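Local coordinates for protein cytochrome P450 monooxygenase (Rhodococcus sp. ECU0066, PDB 6KBH) that probably works as a self-sufficient monooxygenase, carrying heme, FMN and a [2Fe-2S] cluster in a single chain, at residues E698-S708 / R776-L786; R137-T145 / W252-Q263. One frame throughout, in Å; residues are numbered along the deposited sequence.

In the fold
Contact 1 joins two neighbouring strands of the 2Fe-2S ferredoxin domain, whereas contact 2 packs helix 252-262 against the end of helix 133-139 in the heme domain. Both are partly buried. Contact 1 is held mostly by backbone hydrogen bonds, with an apolar face inside and charged residues at the rim; contact 2 is mainly aromatic and apolar, with one indole hydrogen bond across it. They share no secondary-structure element, and the centres of the two contacts lie about 25 Å apart. The domains meet nearby, however: Asp707 of contact 1 touches the heme-binding Tyr388, and Arg138, in a segment of contact 2, makes a weak hydrogen bond to Thr711, on the strand that neighbours 701-705.

Contact 1 of 2, residues E698-S708 / R776-L786; sequences EHGFDVVLKDS and RACGDKLTLQL
Ser708 grips the C-terminal carboxylate of Leu786 twice, its N on O (2.9 Å) and its OG on OXT. At the far end His699 NE2 lies 2.8 Å from Gly779 O and 3.2 Å from Gly779 N; it can give to the carbonyl or accept from the amide, but one protonation state serves just one of these bonds. Between these ends, strands 701-705 and 781-784 run parallel, with Asp702 N on Asp780 O, Val704 N on Leu782 O (3.1 Å), Leu784 N on Val704 O, and Lys706 N on Leu784 O. On one face Val703 CG2 touches Leu784 CD1 at 3.6 Å; on the other, Val704 CG1 and Thr783 lie side by side. The Phe701 ring, its CG set between backbone N and carbonyl carbon (chi1 56°), takes the methyl of Ala777 over one face, while CE1 meets Arg776 CB. With an alanine in place of this ring, a gap would probably open beneath Ala777 and beside Val714. This is the parallel pairing of a beta-grasp ferredoxin sheet, extended on the other side of 701-705 by strand 710-714; backbone bonds fix its register, and Ser708 probably offsets some of the terminal charge.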
loop_
_atom_site.group_PDB
_atom_site.type_symbol
_atom_site.label_atom_id
_atom_site.label_comp_id
_atom_site.label_asym_id
_atom_site.label_seq_id
_atom_site.Cartn_x
_atom_site.Cartn_y
_atom_site.Cartn_z
ATOM N N GLU A 698 30.543 -2.742 1.920
ATOM C CA GLU A 698 29.499 -1.749 2.107
ATOM C C GLU A 698 29.313 -1.412 3.537
ATOM O O GLU A 698 29.443 -2.285 4.348
ATOM C CB GLU A 698 28.194 -2.307 1.574
ATOM C CG GLU A 698 28.211 -2.797 0.139
ATOM C CD GLU A 698 28.140 -1.695 -0.879
ATOM O OE1 GLU A 698 27.806 -1.998 -2.008
ATOM O OE2 GLU A 698 28.416 -0.533 -0.562
ATOM N N HIS A 699 29.001 -0.164 3.854
ATOM C CA HIS A 699 28.810 0.260 5.231
ATOM C C HIS A 699 27.398 0.599 5.659
ATOM O O HIS A 699 26.677 1.208 4.932
ATOM C CB HIS A 699 29.623 1.483 5.512
ATOM C CG HIS A 699 29.125 2.718 4.840
ATOM N ND1 HIS A 699 29.108 2.866 3.478
ATOM C CD2 HIS A 699 28.692 3.887 5.344
ATOM C CE1 HIS A 699 28.666 4.066 3.168
ATOM N NE2 HIS A 699 28.408 4.707 4.285
ATOM N N GLY A 700 27.016 0.222 6.865
ATOM C CA GLY A 700 25.678 0.530 7.313
ATOM C C GLY A 700 25.532 1.999 7.657
ATOM O O GLY A 700 26.501 2.750 7.777
ATOM N N PHE A 701 24.280 2.416 7.817
ATOM C CA PHE A 701 23.983 3.802 8.147
ATOM C C PHE A 701 22.565 3.881 8.693
ATOM O O PHE A 701 21.836 2.889 8.735
ATOM C CB PHE A 701 24.168 4.724 6.934
ATOM C CG PHE A 701 23.350 4.336 5.729
ATOM C CD1 PHE A 701 23.817 3.385 4.829
ATOM C CD2 PHE A 701 22.129 4.946 5.475
ATOM C CE1 PHE A 701 23.075 3.041 3.707
ATOM C CE2 PHE A 701 21.382 4.607 4.358
ATOM C CZ PHE A 701 21.856 3.654 3.472
ATOM N N ASP A 702 22.195 5.079 9.130
ATOM C CA ASP A 702 20.845 5.362 9.589
ATOM C C ASP A 702 20.096 6.145 8.520
ATOM O O ASP A 702 20.662 7.038 7.885
ATOM C CB ASP A 702 20.861 6.160 10.896
ATOM C CG ASP A 702 20.846 5.273 12.122
ATOM O OD1 ASP A 702 20.423 4.103 12.001
ATOM O OD2 ASP A 702 21.248 5.746 13.206
ATOM N N VAL A 703 18.826 5.806 8.318
ATOM C CA VAL A 703 17.931 6.594 7.481
ATOM C C VAL A 703 16.740 7.024 8.333
ATOM O O VAL A 703 16.084 6.186 8.961
ATOM C CB VAL A 703 17.491 5.822 6.219
ATOM C CG1 VAL A 703 17.005 4.427 6.556
ATOM C CG2 VAL A 703 16.421 6.590 5.477
ATOM N N VAL A 704 16.479 8.331 8.372
ATOM C CA VAL A 704 15.395 8.896 9.171
ATOM C C VAL A 704 14.265 9.319 8.252
ATOM O O VAL A 704 14.494 9.892 7.179
ATOM C CB VAL A 704 15.856 10.087 10.039
ATOM C CG1 VAL A 704 16.055 11.372 9.183
ATOM C CG2 VAL A 704 14.838 10.314 11.175
ATOM N N LEU A 705 13.044 9.055 8.686
ATOM C CA LEU A 705 11.855 9.355 7.905
ATOM C C LEU A 705 11.188 10.571 8.526
ATOM O O LEU A 705 10.562 10.474 9.587
ATOM C CB LEU A 705 10.934 8.145 7.881
ATOM C CG LEU A 705 11.776 6.907 7.609
ATOM C CD1 LEU A 705 11.040 5.728 8.109
ATOM C CD2 LEU A 705 12.093 6.760 6.130
ATOM N N LYS A 706 11.335 11.717 7.863
ATOM C CA LYS A 706 10.921 12.976 8.468
ATOM C C LYS A 706 9.409 13.041 8.638
ATOM O O LYS A 706 8.914 13.421 9.705
ATOM C CB LYS A 706 11.418 14.156 7.635
ATOM C CG LYS A 706 11.020 15.497 8.237
ATOM C CD LYS A 706 11.469 16.674 7.395
ATOM C CE LYS A 706 12.948 16.957 7.590
ATOM N NZ LYS A 706 13.247 17.430 8.970
ATOM N N ASP A 707 8.657 12.684 7.593
ATOM C CA ASP A 707 7.202 12.737 7.695
ATOM C C ASP A 707 6.692 11.795 8.777
ATOM O O ASP A 707 5.801 12.155 9.554
ATOM C CB ASP A 707 6.560 12.394 6.352
ATOM C CG ASP A 707 7.114 13.216 5.211
ATOM O OD1 ASP A 707 7.748 14.264 5.469
ATOM O OD2 ASP A 707 6.906 12.811 4.050
ATOM N N SER A 708 7.255 10.586 8.849
ATOM C CA SER A 708 6.824 9.622 9.853
ATOM C C SER A 708 7.407 9.924 11.228
ATOM O O SER A 708 6.791 9.584 12.243
ATOM C CB SER A 708 7.212 8.204 9.425
ATOM O OG SER A 708 6.528 7.823 8.244
ATOM N N ARG A 776 22.328 3.557 -1.958
ATOM C CA ARG A 776 22.639 3.646 -0.535
ATOM C C ARG A 776 23.103 5.044 -0.171
ATOM O O ARG A 776 23.051 5.987 -0.968
ATOM C CB ARG A 776 23.763 2.708 -0.088
ATOM C CG ARG A 776 23.606 1.252 -0.307
ATOM C CD ARG A 776 24.733 0.585 0.458
ATOM N NE ARG A 776 24.235 -0.170 1.597
ATOM C CZ ARG A 776 23.634 -1.348 1.482
ATOM N NH1 ARG A 776 23.477 -1.891 0.283
ATOM N NH2 ARG A 776 23.204 -1.988 2.559
ATOM N N ALA A 777 23.595 5.123 1.062
ATOM C CA ALA A 777 24.341 6.260 1.572
ATOM C C ALA A 777 25.807 6.159 1.193
ATOM O O ALA A 777 26.434 5.109 1.369
ATOM C CB ALA A 777 24.246 6.306 3.093
ATOM N N CYS A 778 26.356 7.252 0.685
ATOM C CA CYS A 778 27.764 7.550 0.909
ATOM C C CYS A 778 27.792 8.389 2.180
ATOM O O CYS A 778 27.491 9.585 2.157
ATOM C CB CYS A 778 28.380 8.266 -0.287
ATOM S SG CYS A 778 27.342 9.548 -1.001
ATOM N N GLY A 779 28.105 7.753 3.305
ATOM C CA GLY A 779 28.094 8.460 4.570
ATOM C C GLY A 779 27.205 7.856 5.642
ATOM O O GLY A 779 26.812 6.688 5.562
ATOM N N ASP A 780 26.865 8.668 6.643
ATOM C CA ASP A 780 26.302 8.188 7.898
ATOM C C ASP A 780 24.782 8.235 7.964
ATOM O O ASP A 780 24.184 7.383 8.630
ATOM C CB ASP A 780 26.879 8.998 9.062
ATOM C CG ASP A 780 26.976 10.479 8.746
ATOM O OD1 ASP A 780 26.219 10.955 7.872
ATOM O OD2 ASP A 780 27.817 11.167 9.363
ATOM N N LYS A 781 24.133 9.204 7.320
ATOM C CA LYS A 781 22.680 9.286 7.404
ATOM C C LYS A 781 22.113 9.994 6.183
ATOM O O LYS A 781 22.797 10.775 5.515
ATOM C CB LYS A 781 22.218 10.006 8.677
ATOM C CG LYS A 781 22.847 11.369 8.890
ATOM C CD LYS A 781 22.160 12.128 10.017
ATOM C CE LYS A 781 21.092 13.073 9.481
ATOM N NZ LYS A 781 20.657 14.062 10.508
ATOM N N LEU A 782 20.845 9.694 5.900
ATOM C CA LEU A 782 20.056 10.393 4.898
ATOM C C LEU A 782 18.661 10.640 5.447
ATOM O O LEU A 782 18.157 9.874 6.272
ATOM C CB LEU A 782 19.921 9.613 3.587
ATOM C CG LEU A 782 21.104 9.618 2.635
ATOM C CD1 LEU A 782 22.099 8.690 3.174
ATOM C CD2 LEU A 782 20.672 9.146 1.287
ATOM N N THR A 783 18.037 11.707 4.965
ATOM C CA THR A 783 16.665 12.039 5.315
ATOM C C THR A 783 15.784 11.859 4.086
ATOM O O THR A 783 16.114 12.350 2.999
ATOM C CB THR A 783 16.566 13.469 5.850
ATOM O OG1 THR A 783 17.475 13.636 6.946
ATOM C CG2 THR A 783 15.157 13.762 6.329
ATOM N N LEU A 784 14.668 11.153 4.264
ATOM C CA LEU A 784 13.744 10.828 3.187
ATOM C C LEU A 784 12.352 11.350 3.510
ATOM O O LEU A 784 11.922 11.323 4.672
ATOM C CB LEU A 784 13.701 9.311 2.951
ATOM C CG LEU A 784 15.024 8.722 2.467
ATOM C CD1 LEU A 784 14.935 7.217 2.290
ATOM C CD2 LEU A 784 15.388 9.390 1.174
ATOM N N GLN A 785 11.652 11.838 2.480
ATOM C CA GLN A 785 10.275 12.323 2.652
ATOM C C GLN A 785 9.363 11.110 2.745
ATOM O O GLN A 785 8.744 10.668 1.771
ATOM C CB GLN A 785 9.859 13.248 1.507
ATOM C CG GLN A 785 8.550 13.958 1.785
ATOM C CD GLN A 785 8.398 15.252 1.006
ATOM O OE1 GLN A 785 7.852 16.232 1.519
ATOM N NE2 GLN A 785 8.886 15.267 -0.231
ATOM N N LEU A 786 9.271 10.582 3.953
ATOM C CA LEU A 786 8.606 9.310 4.150
ATOM C C LEU A 786 8.157 9.183 5.594
ATOM O O LEU A 786 8.770 9.802 6.470
ATOM C CB LEU A 786 9.549 8.175 3.765
ATOM C CG LEU A 786 8.958 6.920 3.147
ATOM C CD1 LEU A 786 8.067 7.279 1.973
ATOM C CD2 LEU A 786 10.071 5.987 2.692
ATOM O OXT LEU A 786 7.190 8.493 5.924
#

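Contact 2 of 2, residues R137-T145 / W252-Q263; sequences RRALMEPFT and WMPFGIRVQQEQ. With HEM (protoporphyrin IX containing Fe), chain C.
In the wall of the heme pocket of the P450 domain, Phe144 forms an edge-to-face pair with Trp252, the edge of the phenyl ring turned to the face of the indole's five-membered ring (centroids 4.8 Å apart, planes at 61°). Phe144 CE2 does most of the touching, while CE1, on the other side of CZ, reaches the heme at CAC (3.6 Å). The indole is also held by its N-H: Trp252 NE1 gives a nearly straight hydrogen bond (168°) to Leu140 O, 3.1 Å away, in the carbonyl plane and on a lone pair. Leu140 is where the chain leaves helix 133-139, probably helix C of the P450 fold. Its side chain crosses the indole at about a right angle, Leu140 CB 3.9 Å from Trp252 CZ2, and its CD2 reaches Gly256 CA and Val259 CG2. Pro143 CG serves two rings, meeting Trp252 CD1 at the indole edge and sitting over one face of Phe255 in a CH-pi contact, 3.6 Å from the centroid. Phe255 CG is anti to the backbone N (chi1 -176°), which carries the ring over to Pro143; Ala139 O lies at its edge by CE1, and Glu142 CB touches CZ. Phe191 of helix 183-192 meets the rings of both Phe144 and Trp252. One helical turn before Leu140, Arg137 NH1 gives a hydrogen bond to heme propionate oxygen O2D (2.6 Å) and another to Gln392 O. The indole bond thus satisfies a carbonyl at the helix end and probably limits the ring's rotation, consistent with Trp252 acting as a second-shell residue that helps place Phe144 against the porphyrin.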
loop_
_atom_site.group_PDB
_atom_site.type_symbol
_atom_site.label_atom_id
_atom_site.label_comp_id
_atom_site.label_asym_id
_atom_site.label_seq_id
_atom_site.Cartn_x
_atom_site.Cartn_y
_atom_site.Cartn_z
ATOM N N ARG A 137 8.288 -2.744 19.938
ATOM C CA ARG A 137 7.680 -2.718 18.611
ATOM C C ARG A 137 8.624 -3.305 17.571
ATOM O O ARG A 137 8.230 -4.161 16.771
ATOM C CB ARG A 137 7.290 -1.287 18.238
ATOM C CG ARG A 137 6.706 -1.136 16.837
ATOM C CD ARG A 137 6.520 0.330 16.473
ATOM N NE ARG A 137 6.084 0.520 15.091
ATOM C CZ ARG A 137 4.814 0.619 14.710
ATOM N NH1 ARG A 137 3.838 0.544 15.607
ATOM N NH2 ARG A 137 4.515 0.793 13.430
ATOM N N ARG A 138 9.879 -2.849 17.565
ATOM C CA ARG A 138 10.852 -3.366 16.610
ATOM C C ARG A 138 11.094 -4.855 16.823
ATOM O O ARG A 138 11.231 -5.615 15.856
ATOM C CB ARG A 138 12.157 -2.580 16.723
ATOM C CG ARG A 138 12.027 -1.095 16.400
ATOM C CD ARG A 138 13.385 -0.407 16.376
ATOM N NE ARG A 138 13.285 1.051 16.338
ATOM C CZ ARG A 138 13.230 1.775 15.221
ATOM N NH1 ARG A 138 13.263 1.180 14.035
ATOM N NH2 ARG A 138 13.144 3.097 15.288
ATOM N N ALA A 139 11.140 -5.295 18.083
ATOM C CA ALA A 139 11.351 -6.712 18.361
ATOM C C ALA A 139 10.177 -7.552 17.878
ATOM O O ALA A 139 10.369 -8.643 17.328
ATOM C CB ALA A 139 11.580 -6.930 19.856
ATOM N N LEU A 140 8.954 -7.064 18.069
ATOM C CA LEU A 140 7.758 -7.833 17.760
ATOM C C LEU A 140 7.196 -7.532 16.376
ATOM O O LEU A 140 6.075 -7.954 16.074
ATOM C CB LEU A 140 6.689 -7.578 18.826
ATOM C CG LEU A 140 7.083 -7.981 20.251
ATOM C CD1 LEU A 140 6.106 -7.412 21.271
ATOM C CD2 LEU A 140 7.177 -9.493 20.379
ATOM N N MET A 141 7.948 -6.833 15.525
ATOM C CA MET A 141 7.394 -6.346 14.265
ATOM C C MET A 141 7.285 -7.441 13.213
ATOM O O MET A 141 6.273 -7.521 12.509
ATOM C CB MET A 141 8.244 -5.199 13.725
ATOM C CG MET A 141 7.823 -4.730 12.342
ATOM S SD MET A 141 6.137 -4.081 12.289
ATOM C CE MET A 141 6.373 -2.475 13.043
ATOM N N GLU A 142 8.311 -8.287 13.100
ATOM C CA GLU A 142 8.468 -9.164 11.938
ATOM C C GLU A 142 7.223 -9.955 11.539
ATOM O O GLU A 142 6.929 -10.002 10.332
ATOM C CB GLU A 142 9.645 -10.123 12.173
ATOM C CG GLU A 142 9.916 -11.060 11.000
ATOM C CD GLU A 142 11.146 -11.923 11.203
ATOM O OE1 GLU A 142 11.862 -11.718 12.207
ATOM O OE2 GLU A 142 11.396 -12.810 10.360
ATOM N N PRO A 143 6.464 -10.584 12.446
ATOM C CA PRO A 143 5.278 -11.336 11.995
ATOM C C PRO A 143 4.233 -10.476 11.298
ATOM O O PRO A 143 3.392 -11.021 10.573
ATOM C CB PRO A 143 4.724 -11.942 13.292
ATOM C CG PRO A 143 5.853 -11.916 14.248
ATOM C CD PRO A 143 6.659 -10.709 13.902
ATOM N N PHE A 144 4.263 -9.154 11.487
ATOM C CA PHE A 144 3.294 -8.272 10.849
ATOM C C PHE A 144 3.670 -7.902 9.422
ATOM O O PHE A 144 2.811 -7.412 8.682
ATOM C CB PHE A 144 3.125 -6.993 11.671
ATOM C CG PHE A 144 2.416 -7.205 12.975
ATOM C CD1 PHE A 144 1.054 -7.438 13.007
ATOM C CD2 PHE A 144 3.117 -7.180 14.168
ATOM C CE1 PHE A 144 0.405 -7.640 14.202
ATOM C CE2 PHE A 144 2.472 -7.381 15.367
ATOM C CZ PHE A 144 1.115 -7.612 15.384
ATOM N N THR A 145 4.921 -8.115 9.022
ATOM C CA THR A 145 5.356 -7.715 7.693
ATOM C C THR A 145 4.619 -8.521 6.622
ATOM O O THR A 145 4.201 -9.658 6.869
ATOM C CB THR A 145 6.864 -7.906 7.542
ATOM O OG1 THR A 145 7.177 -9.305 7.593
ATOM C CG2 THR A 145 7.605 -7.181 8.656
ATOM N N TRP A 252 2.155 -15.212 16.427
ATOM C CA TRP A 252 2.817 -14.068 17.045
ATOM C C TRP A 252 3.303 -14.407 18.449
ATOM O O TRP A 252 4.422 -14.044 18.829
ATOM C CB TRP A 252 1.867 -12.867 17.068
ATOM C CG TRP A 252 2.528 -11.543 17.366
ATOM C CD1 TRP A 252 3.627 -11.016 16.751
ATOM C CD2 TRP A 252 2.115 -10.578 18.344
ATOM N NE1 TRP A 252 3.930 -9.789 17.291
ATOM C CE2 TRP A 252 3.015 -9.497 18.269
ATOM C CE3 TRP A 252 1.074 -10.526 19.275
ATOM C CZ2 TRP A 252 2.906 -8.377 19.091
ATOM C CZ3 TRP A 252 0.969 -9.412 20.090
ATOM C CH2 TRP A 252 1.879 -8.355 19.992
ATOM N N MET A 253 2.480 -15.110 19.230
ATOM C CA MET A 253 2.867 -15.451 20.598
ATOM C C MET A 253 4.079 -16.374 20.662
ATOM O O MET A 253 4.998 -16.087 21.449
ATOM C CB MET A 253 1.665 -16.046 21.341
ATOM C CG MET A 253 0.494 -15.091 21.471
ATOM S SD MET A 253 1.007 -13.511 22.157
ATOM C CE MET A 253 1.620 -14.030 23.757
ATOM N N PRO A 254 4.155 -17.479 19.903
ATOM C CA PRO A 254 5.403 -18.262 19.914
ATOM C C PRO A 254 6.600 -17.463 19.436
ATOM O O PRO A 254 7.697 -17.599 19.988
ATOM C CB PRO A 254 5.089 -19.442 18.983
ATOM C CG PRO A 254 3.935 -18.993 18.163
ATOM C CD PRO A 254 3.130 -18.120 19.061
ATOM N N PHE A 255 6.417 -16.620 18.418
ATOM C CA PHE A 255 7.456 -15.659 18.053
ATOM C C PHE A 255 7.825 -14.778 19.241
ATOM O O PHE A 255 9.004 -14.461 19.442
ATOM C CB PHE A 255 6.980 -14.830 16.858
ATOM C CG PHE A 255 7.995 -13.850 16.308
ATOM C CD1 PHE A 255 8.427 -12.751 17.040
ATOM C CD2 PHE A 255 8.490 -14.019 15.023
ATOM C CE1 PHE A 255 9.347 -11.863 16.512
ATOM C CE2 PHE A 255 9.408 -13.126 14.490
ATOM C CZ PHE A 255 9.834 -12.052 15.236
ATOM N N GLY A 256 6.838 -14.395 20.052
ATOM C CA GLY A 256 7.131 -13.596 21.228
ATOM C C GLY A 256 7.928 -14.344 22.278
ATOM O O GLY A 256 8.671 -13.732 23.049
ATOM N N ILE A 257 7.784 -15.670 22.334
ATOM C CA ILE A 257 8.497 -16.442 23.345
ATOM C C ILE A 257 9.989 -16.485 23.037
ATOM O O ILE A 257 10.824 -16.413 23.945
ATOM C CB ILE A 257 7.904 -17.857 23.458
ATOM C CG1 ILE A 257 6.397 -17.783 23.705
ATOM C CG2 ILE A 257 8.582 -18.627 24.576
ATOM C CD1 ILE A 257 5.688 -19.098 23.503
ATOM N N ARG A 258 10.348 -16.597 21.755
ATOM C CA ARG A 258 11.759 -16.687 21.396
ATOM C C ARG A 258 12.492 -15.378 21.647
ATOM O O ARG A 258 13.677 -15.394 21.999
ATOM C CB ARG A 258 11.903 -17.109 19.937
ATOM C CG ARG A 258 10.836 -18.083 19.504
ATOM C CD ARG A 258 11.055 -18.594 18.095
ATOM N NE ARG A 258 9.916 -19.403 17.679
ATOM C CZ ARG A 258 9.055 -19.046 16.732
ATOM N NH1 ARG A 258 9.216 -17.900 16.089
ATOM N NH2 ARG A 258 8.035 -19.836 16.428
ATOM N N VAL A 259 11.814 -14.240 21.473
ATOM C CA VAL A 259 12.459 -12.968 21.768
ATOM C C VAL A 259 12.648 -12.807 23.271
ATOM O O VAL A 259 13.561 -12.100 23.717
ATOM C CB VAL A 259 11.667 -11.796 21.155
ATOM C CG1 VAL A 259 11.233 -12.130 19.737
ATOM C CG2 VAL A 259 10.465 -11.444 22.007
ATOM N N GLN A 260 11.807 -13.467 24.075
ATOM C CA GLN A 260 11.999 -13.452 25.522
ATOM C C GLN A 260 13.316 -14.113 25.901
ATOM O O GLN A 260 14.071 -13.592 26.728
ATOM C CB GLN A 260 10.830 -14.144 26.222
ATOM C CG GLN A 260 10.835 -13.958 27.730
ATOM C CD GLN A 260 9.706 -14.696 28.419
ATOM O OE1 GLN A 260 9.021 -15.518 27.811
ATOM N NE2 GLN A 260 9.504 -14.402 29.697
ATOM N N GLN A 261 13.616 -15.266 25.305
ATOM C CA GLN A 261 14.898 -15.900 25.593
ATOM C C GLN A 261 16.056 -15.117 24.985
ATOM O O GLN A 261 17.169 -15.145 25.523
ATOM C CB GLN A 261 14.902 -17.349 25.103
ATOM C CG GLN A 261 13.915 -18.292 25.812
ATOM C CD GLN A 261 13.795 -18.082 27.328
ATOM O OE1 GLN A 261 14.719 -17.610 27.995
ATOM N NE2 GLN A 261 12.643 -18.455 27.874
ATOM N N GLU A 262 15.817 -14.407 23.881
ATOM C CA GLU A 262 16.871 -13.591 23.288
ATOM C C GLU A 262 17.059 -12.277 24.041
ATOM O O GLU A 262 18.196 -11.843 24.257
ATOM C CB GLU A 262 16.568 -13.333 21.811
ATOM C CG GLU A 262 16.529 -14.597 20.961
ATOM C CD GLU A 262 16.217 -14.320 19.501
ATOM O OE1 GLU A 262 16.060 -13.135 19.136
ATOM O OE2 GLU A 262 16.123 -15.290 18.720
ATOM N N GLN A 263 15.967 -11.629 24.452
ATOM C CA GLN A 263 16.020 -10.361 25.184
ATOM C C GLN A 263 15.109 -10.456 26.402
ATOM O O GLN A 263 13.971 -9.971 26.379
ATOM C CB GLN A 263 15.617 -9.185 24.293
ATOM C CG GLN A 263 16.068 -9.293 22.844
ATOM C CD GLN A 263 15.811 -8.022 22.061
ATOM O OE1 GLN A 263 15.653 -6.949 22.639
ATOM N NE2 GLN A 263 15.762 -8.138 20.741
HETATM C CHA HEM C . -2.250 0.594 16.869
HETATM C CHB HEM C . -6.185 1.261 13.783
HETATM C CHC HEM C . -6.318 -3.926 12.742
HETATM C CHD HEM C . -2.415 -4.548 15.806
HETATM C C1A HEM C . -3.378 0.989 16.022
HETATM C C2A HEM C . -3.628 2.433 16.087
HETATM C C3A HEM C . -4.714 2.620 15.230
HETATM C C4A HEM C . -5.027 1.257 14.725
HETATM C CMA HEM C . -5.398 3.913 14.910
HETATM C CAA HEM C . -2.891 3.485 16.858
HETATM C CBA HEM C . -1.990 4.350 16.033
HETATM C CGA HEM C . -1.037 5.275 16.711
HETATM O O1A HEM C . -1.379 5.427 17.913
HETATM O O2A HEM C . -0.154 5.649 15.891
HETATM C C1B HEM C . -6.612 -0.053 13.208
HETATM C C2B HEM C . -7.770 -0.245 12.220
HETATM C C3B HEM C . -7.803 -1.870 11.896
HETATM C C4B HEM C . -6.680 -2.467 12.722
HETATM C CMB HEM C . -8.673 0.811 11.678
HETATM C CAB HEM C . -8.742 -2.609 11.005
HETATM C CBB HEM C . -8.914 -2.120 9.609
HETATM C C1C HEM C . -5.164 -4.276 13.618
HETATM C C2C HEM C . -4.929 -5.695 13.554
HETATM C C3C HEM C . -3.857 -5.895 14.396
HETATM C C4C HEM C . -3.547 -4.560 14.883
HETATM C CMC HEM C . -5.671 -6.715 12.756
HETATM C CAC HEM C . -3.179 -7.198 14.689
HETATM C CBC HEM C . -3.344 -7.859 16.010
HETATM C C1D HEM C . -2.189 -3.165 16.242
HETATM C C2D HEM C . -1.037 -3.052 17.197
HETATM C C3D HEM C . -0.980 -1.438 17.537
HETATM C C4D HEM C . -2.107 -0.868 16.723
HETATM C CMD HEM C . -0.175 -4.156 17.700
HETATM C CAD HEM C . -0.018 -0.738 18.430
HETATM C CBD HEM C . 1.335 -0.490 17.849
HETATM C CGD HEM C . 2.172 0.548 18.503
HETATM O O1D HEM C . 1.419 1.266 19.205
HETATM O O2D HEM C . 3.377 0.427 18.166
HETATM N NA HEM C . -4.227 0.242 15.196
HETATM N NB HEM C . -5.913 -1.360 13.456
HETATM N NC HEM C . -4.322 -3.553 14.433
HETATM N ND HEM C . -2.902 -1.869 15.839
HETATM FE FE HEM C . -4.532 -1.635 14.743
#